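Local coordinates for protein Hep_Hag family (Burkholderia pseudomallei, PDB 3S6L) that probably mediates adhesion of the bacterium to host cells as the YadA-like head of BoaA, a trimeric autotransporter adhesin on the bacterial surface, at residues G37-G41 with G42-A46; S79-G83 with Q84-A88; D158-N161 with M162-W166. All blocks are in the same frame, centred on the assembly; numbering follows the deposited sequence.

Overall arrangement
Interactions 1 and 2 are two buried coils of the same beta-roll. Each begins on a strand of the long shared sheet, passes through a type II beta turn and folds back over alanine methyls; their centres lie about 14 Å apart. Between their two legs the packing is apolar, with one turn bond each, but Gln84 gives interaction 2 a polar branch toward neighbouring coils and a zinc ion. Interaction 3, about 36 Å from interaction 2 between centres, belongs to the stalk region. Although also largely buried, it is chiefly polar: a capping box starts helix 162-168, with an exposed Asn163 at its edge. All three contacts touch neighbouring subunits.

Interaction 1 (G37-G41 with G42-A46); sequences GTAVG and GAASA
Strand 38-40 runs into Gly41, reverses through a type II beta turn from Gly41 to Ala44, and comes back through strand 45-46 nearly antiparallel (159° between the end-to-end directions), which brings Ala39 opposite Ala46, their CA atoms 5.4 Å apart. The turn is closed by the backbone bond from Ala44 N to Gly41 O, 2.9 Å long and fairly straight at 164°. Gly41 has strongly positive phi, a backbone shape that calls for glycine. Ala43 takes the left-handed third position of the turn and directs its methyl outward.

Beyond the turn the two legs are joined by methyl packing instead of a ladder of hydrogen bonds. This is one coil of the left-handed parallel beta-roll characteristic of YadA-like heads: the 37-39 backbone bonds to Thr24 and Ala26 of the coil before and to Ala51 and Ala53 of the coil after, while the short return leg lies across from it, and three alanine methyls lie between the two legs. The methyl of Ala39 points into the gap and meets Ala46 CB at 3.9 Å and Ala44 CB, on the turn side, at 4.3 Å. Ala44 in turn sets its CB 3.6 Å from Val40 C, lying against the backbone where the strand enters the turn. At the far end Ala46 CB comes 3.3 Å from Thr38 O, leaning on the peptide that precedes Ala39.

Thr38 and Val40 send their side chains off the other face of the strand, toward the trimer partners. Val40 packs on the Val40 of both the second and the third subunit, and Thr38 touches Gln56 of the second.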
loop_
_atom_site.group_PDB
_atom_site.type_symbol
_atom_site.label_atom_id
_atom_site.label_comp_id
_atom_site.label_asym_id
_atom_site.label_seq_id
_atom_site.Cartn_x
_atom_site.Cartn_y
_atom_site.Cartn_z
ATOM N N GLY A 37 20.335 -8.189 1.608
ATOM C CA GLY A 37 19.233 -8.400 2.523
ATOM C C GLY A 37 19.255 -7.458 3.692
ATOM O O GLY A 37 20.295 -6.917 4.049
ATOM N N THR A 38 18.088 -7.238 4.279
ATOM C CA THR A 38 17.989 -6.398 5.463
ATOM C C THR A 38 16.934 -7.015 6.330
ATOM O O THR A 38 15.856 -7.398 5.870
ATOM C CB THR A 38 17.629 -4.941 5.097
ATOM O OG1 THR A 38 18.499 -4.501 4.062
ATOM C CG2 THR A 38 17.769 -4.016 6.285
ATOM N N ALA A 39 17.256 -7.152 7.596
ATOM C CA ALA A 39 16.371 -7.862 8.507
ATOM C C ALA A 39 16.488 -7.162 9.831
ATOM O O ALA A 39 17.550 -7.218 10.475
ATOM C CB ALA A 39 16.766 -9.378 8.632
ATOM N N VAL A 40 15.413 -6.508 10.242
ATOM C CA VAL A 40 15.458 -5.723 11.464
ATOM C C VAL A 40 14.310 -6.083 12.397
ATOM O O VAL A 40 13.148 -5.992 12.018
ATOM C CB VAL A 40 15.554 -4.195 11.145
ATOM C CG1 VAL A 40 15.514 -3.350 12.455
ATOM C CG2 VAL A 40 16.859 -3.910 10.384
ATOM N N GLY A 41 14.663 -6.515 13.610
ATOM C CA GLY A 41 13.699 -6.980 14.591
ATOM C C GLY A 41 14.022 -8.345 15.212
ATOM O O GLY A 41 14.802 -9.139 14.665
ATOM N N GLY A 42 13.399 -8.617 16.354
ATOM C CA GLY A 42 13.586 -9.903 17.051
ATOM C C GLY A 42 13.208 -11.056 16.141
ATOM O O GLY A 42 12.072 -11.128 15.649
ATOM N N ALA A 43 14.171 -11.944 15.906
ATOM C CA ALA A 43 13.969 -13.077 15.014
ATOM C C ALA A 43 13.494 -12.667 13.607
ATOM O O ALA A 43 12.955 -13.502 12.884
ATOM C CB ALA A 43 13.003 -14.144 15.661
ATOM N N ALA A 44 13.718 -11.405 13.203
ATOM C CA ALA A 44 13.451 -11.016 11.813
ATOM C C ALA A 44 14.319 -11.824 10.854
ATOM O O ALA A 44 15.510 -12.050 11.106
ATOM C CB ALA A 44 13.686 -9.531 11.601
ATOM N N SER A 45 13.748 -12.211 9.719
ATOM C CA SER A 45 14.507 -13.016 8.780
ATOM C C SER A 45 14.388 -12.540 7.320
ATOM O O SER A 45 13.308 -12.306 6.814
ATOM C CB SER A 45 14.118 -14.486 8.962
ATOM O OG SER A 45 14.701 -15.258 7.952
ATOM N N ALA A 46 15.498 -12.372 6.638
ATOM C CA ALA A 46 15.440 -12.034 5.240
ATOM C C ALA A 46 16.335 -13.023 4.464
ATOM O O ALA A 46 17.530 -12.784 4.287
ATOM C CB ALA A 46 15.895 -10.579 5.025
#

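Interaction 2 (S79-G83 with Q84-A88); sequences STAVG and QGAGA
Gln84 follows Gly83 directly and opens the return leg of this coil of the left-handed beta-roll, in a type II turn from Gly83 to Ala86. The anti placement of CG relative to the backbone N (chi1 -171°) and a bend at chi2 carry the amide away from strand 80-82. There it joins neighbouring coils, OE1 accepting from Gln98 NE2 and NE2 donating to Gln70 OE1. Gln98 is a zinc ligand, and the Gln84 side chain itself lies about 5 Å from a zinc ion.

Gly85 takes the positive-phi position of the turn. Ala86 N then closes it on Gly83 O at 3.0 Å, while Ala86 CB turns inward and lies 4.1 Å from Ala81 CB. Gly87 passes opposite Ala81, their CA atoms 5.4 Å apart. Ala88 again faces inward: its CB meets Ala81 CB at 4.0 Å and Ser79 CB at 3.8 Å. Ser79 gives its hydroxyl to a bond with Gly76 O, and the Ser79 CB rests 3.3 Å from Ala88 O.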
loop_
_atom_site.group_PDB
_atom_site.type_symbol
_atom_site.label_atom_id
_atom_site.label_comp_id
_atom_site.label_asym_id
_atom_site.label_seq_id
_atom_site.Cartn_x
_atom_site.Cartn_y
_atom_site.Cartn_z
ATOM N N SER A 79 7.266 -10.824 -3.863
ATOM C CA SER A 79 6.082 -10.560 -3.038
ATOM C C SER A 79 6.351 -9.465 -1.993
ATOM O O SER A 79 7.496 -9.244 -1.579
ATOM C CB SER A 79 5.653 -11.831 -2.300
ATOM O OG SER A 79 6.688 -12.261 -1.405
ATOM N N THR A 80 5.282 -8.827 -1.543
ATOM C CA THR A 80 5.366 -7.694 -0.627
ATOM C C THR A 80 4.211 -7.867 0.361
ATOM O O THR A 80 3.041 -8.060 -0.041
ATOM C CB THR A 80 5.251 -6.376 -1.388
ATOM O OG1 THR A 80 6.296 -6.290 -2.385
ATOM C CG2 THR A 80 5.349 -5.185 -0.455
ATOM N N ALA A 81 4.528 -7.838 1.655
ATOM C CA ALA A 81 3.491 -7.933 2.686
ATOM C C ALA A 81 3.771 -6.852 3.693
ATOM O O ALA A 81 4.884 -6.814 4.262
ATOM C CB ALA A 81 3.488 -9.322 3.355
ATOM N N VAL A 82 2.795 -5.954 3.887
ATOM C CA VAL A 82 2.988 -4.797 4.767
ATOM C C VAL A 82 1.774 -4.657 5.704
ATOM O O VAL A 82 0.622 -4.451 5.244
ATOM C CB VAL A 82 3.256 -3.474 3.954
ATOM C CG1 VAL A 82 3.247 -2.241 4.845
ATOM C CG2 VAL A 82 4.569 -3.544 3.180
ATOM N N GLY A 83 2.040 -4.772 7.010
ATOM C CA GLY A 83 1.006 -4.773 8.032
ATOM C C GLY A 83 1.297 -5.906 9.002
ATOM O O GLY A 83 1.873 -6.939 8.621
ATOM N N GLN A 84 0.925 -5.728 10.267
ATOM C CA GLN A 84 1.114 -6.808 11.221
ATOM C C GLN A 84 0.394 -8.064 10.693
ATOM O O GLN A 84 -0.759 -8.009 10.232
ATOM C CB GLN A 84 0.652 -6.418 12.633
ATOM C CG GLN A 84 1.032 -7.453 13.721
ATOM C CD GLN A 84 0.110 -8.684 13.733
ATOM O OE1 GLN A 84 -1.057 -8.602 13.341
ATOM N NE2 GLN A 84 0.644 -9.832 14.155
ATOM N N GLY A 85 1.087 -9.195 10.746
ATOM C CA GLY A 85 0.479 -10.459 10.327
ATOM C C GLY A 85 0.023 -10.506 8.866
ATOM O O GLY A 85 -0.757 -11.380 8.516
ATOM N N ALA A 86 0.527 -9.604 8.015
ATOM C CA ALA A 86 0.171 -9.623 6.602
ATOM C C ALA A 86 0.933 -10.715 5.881
ATOM O O ALA A 86 2.047 -11.027 6.247
ATOM C CB ALA A 86 0.446 -8.270 5.937
ATOM N N GLY A 87 0.325 -11.278 4.842
ATOM C CA GLY A 87 0.901 -12.407 4.142
ATOM C C GLY A 87 0.843 -12.297 2.625
ATOM O O GLY A 87 -0.172 -11.939 2.051
ATOM N N ALA A 88 1.947 -12.640 1.982
ATOM C CA ALA A 88 1.999 -12.698 0.522
ATOM C C ALA A 88 2.739 -13.944 0.033
ATOM O O ALA A 88 3.897 -13.847 -0.385
ATOM C CB ALA A 88 2.675 -11.376 -0.023
#

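Interaction 3 (D158-N161 with M162-W166); sequences DAAN and MNQLW
Asn161 and Gln164 grip each other at the start of helix 162-168 in a capping box, each side chain accepting from the other's backbone N-H. From the N-cap position Asn161 OD1 takes Gln164 N at 3.1 Å, the donor lying nearly along the C=O axis. In return Gln164 OE1 accepts from Asn161 N at 3.0 Å, a bond made in the carbonyl plane on a lone pair and close to straight (163°). Two torsions set this up. The Asn161 carboxamide sits between its own backbone N and carbonyl carbon (chi1 79°), which swings OD1 over the first turn; Gln164 extends fully beyond CG (chi2 179°), long enough to bring OE1 back to the N-H of the cap residue. The two side chains lie alongside each other, Gln164 CG being 3.3 Å from Asn161 OD1.

The helix's own bonding begins on the same residue, with Leu165 N donating to Asn161 O at 3.1 Å. A weak, bent bond from Gln164 N reaches that oxygen too, so this N-H is shared between the cap's side chain and its carbonyl.

Further out, other partners hold both side chains. Asn161 ND2 donates to Val150 O, fixing which way the amide faces, and a water accepts from both that nitrogen (3.3 Å) and Asn163 ND2 (2.9 Å). Gln164 OE1 has a second donor in Gly153 N, so two backbone N-H groups hold it.

The helix starts as the chain leaves the loop after strand 146-148, within the coiled-stalk region. Leu165 packs on Leu165 of the second subunit, Ala160 and Gln164 meet Met162 of the third, and Asp158, just upstream, forms a salt bridge with Arg146, in the strand 146-148 of that third subunit.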
loop_
_atom_site.group_PDB
_atom_site.type_symbol
_atom_site.label_atom_id
_atom_site.label_comp_id
_atom_site.label_asym_id
_atom_site.label_seq_id
_atom_site.Cartn_x
_atom_site.Cartn_y
_atom_site.Cartn_z
ATOM N N ASP A 158 -14.359 1.274 -20.342
ATOM C CA ASP A 158 -14.471 2.161 -19.186
ATOM C C ASP A 158 -15.749 1.825 -18.462
ATOM O O ASP A 158 -16.718 1.477 -19.116
ATOM C CB ASP A 158 -14.522 3.627 -19.632
ATOM C CG ASP A 158 -13.230 4.104 -20.261
ATOM O OD1 ASP A 158 -12.220 3.357 -20.253
ATOM O OD2 ASP A 158 -13.214 5.252 -20.762
ATOM N N ALA A 159 -15.764 1.913 -17.125
ATOM C CA ALA A 159 -17.007 1.801 -16.358
ATOM C C ALA A 159 -18.063 2.859 -16.767
ATOM O O ALA A 159 -17.722 4.004 -17.128
ATOM C CB ALA A 159 -16.721 1.905 -14.862
ATOM N N ALA A 160 -19.336 2.454 -16.713
ATOM C CA ALA A 160 -20.463 3.357 -16.930
ATOM C C ALA A 160 -20.895 3.893 -15.578
ATOM O O ALA A 160 -21.074 3.123 -14.624
ATOM C CB ALA A 160 -21.640 2.625 -17.605
ATOM N N ASN A 161 -21.077 5.210 -15.483
ATOM C CA ASN A 161 -21.634 5.757 -14.251
ATOM C C ASN A 161 -23.150 5.940 -14.373
ATOM O O ASN A 161 -23.719 5.723 -15.460
ATOM C CB ASN A 161 -20.881 7.011 -13.792
ATOM C CG ASN A 161 -21.284 8.265 -14.550
ATOM O OD1 ASN A 161 -22.272 8.289 -15.275
ATOM N ND2 ASN A 161 -20.535 9.313 -14.355
ATOM N N MET A 162 -23.799 6.328 -13.271
ATOM C CA MET A 162 -25.256 6.416 -13.197
ATOM C C MET A 162 -25.859 7.468 -14.134
ATOM O O MET A 162 -26.909 7.227 -14.718
ATOM C CB MET A 162 -25.727 6.678 -11.761
ATOM C CG MET A 162 -25.608 5.496 -10.772
ATOM S SD MET A 162 -26.267 3.935 -11.366
ATOM C CE MET A 162 -28.043 4.278 -11.544
ATOM N N ASN A 163 -25.220 8.631 -14.259
ATOM C CA ASN A 163 -25.673 9.650 -15.217
ATOM C C ASN A 163 -25.822 9.045 -16.613
ATOM O O ASN A 163 -26.788 9.333 -17.324
ATOM C CB ASN A 163 -24.718 10.843 -15.265
ATOM C CG ASN A 163 -24.878 11.779 -14.068
ATOM O OD1 ASN A 163 -25.985 11.978 -13.574
ATOM N ND2 ASN A 163 -23.768 12.362 -13.600
ATOM N N GLN A 164 -24.871 8.188 -16.985
ATOM C CA GLN A 164 -24.874 7.573 -18.298
ATOM C C GLN A 164 -25.984 6.536 -18.408
ATOM O O GLN A 164 -26.659 6.459 -19.443
ATOM C CB GLN A 164 -23.514 6.975 -18.627
ATOM C CG GLN A 164 -22.385 7.980 -18.581
ATOM C CD GLN A 164 -21.065 7.344 -18.885
ATOM O OE1 GLN A 164 -20.540 6.571 -18.081
ATOM N NE2 GLN A 164 -20.511 7.651 -20.064
ATOM N N LEU A 165 -26.182 5.755 -17.348
ATOM C CA LEU A 165 -27.255 4.777 -17.326
ATOM C C LEU A 165 -28.616 5.472 -17.505
ATOM O O LEU A 165 -29.403 5.089 -18.359
ATOM C CB LEU A 165 -27.231 3.965 -16.026
ATOM C CG LEU A 165 -28.134 2.730 -16.042
ATOM C CD1 LEU A 165 -27.406 1.556 -16.656
ATOM C CD2 LEU A 165 -28.611 2.370 -14.658
ATOM N N TRP A 166 -28.863 6.499 -16.698
ATOM C CA TRP A 166 -30.057 7.326 -16.786
ATOM C C TRP A 166 -30.273 8.049 -18.124
ATOM O O TRP A 166 -31.408 8.335 -18.498
ATOM C CB TRP A 166 -30.036 8.351 -15.676
ATOM C CG TRP A 166 -30.070 7.763 -14.300
ATOM C CD1 TRP A 166 -30.614 6.559 -13.917
ATOM C CD2 TRP A 166 -29.597 8.389 -13.100
ATOM N NE1 TRP A 166 -30.493 6.407 -12.560
ATOM C CE2 TRP A 166 -29.877 7.514 -12.034
ATOM C CE3 TRP A 166 -28.976 9.620 -12.824
ATOM C CZ2 TRP A 166 -29.541 7.818 -10.714
ATOM C CZ3 TRP A 166 -28.640 9.920 -11.510
ATOM C CH2 TRP A 166 -28.928 9.025 -10.473
HETATM O O HOH W 1 -21.349 12.360 -15.181
#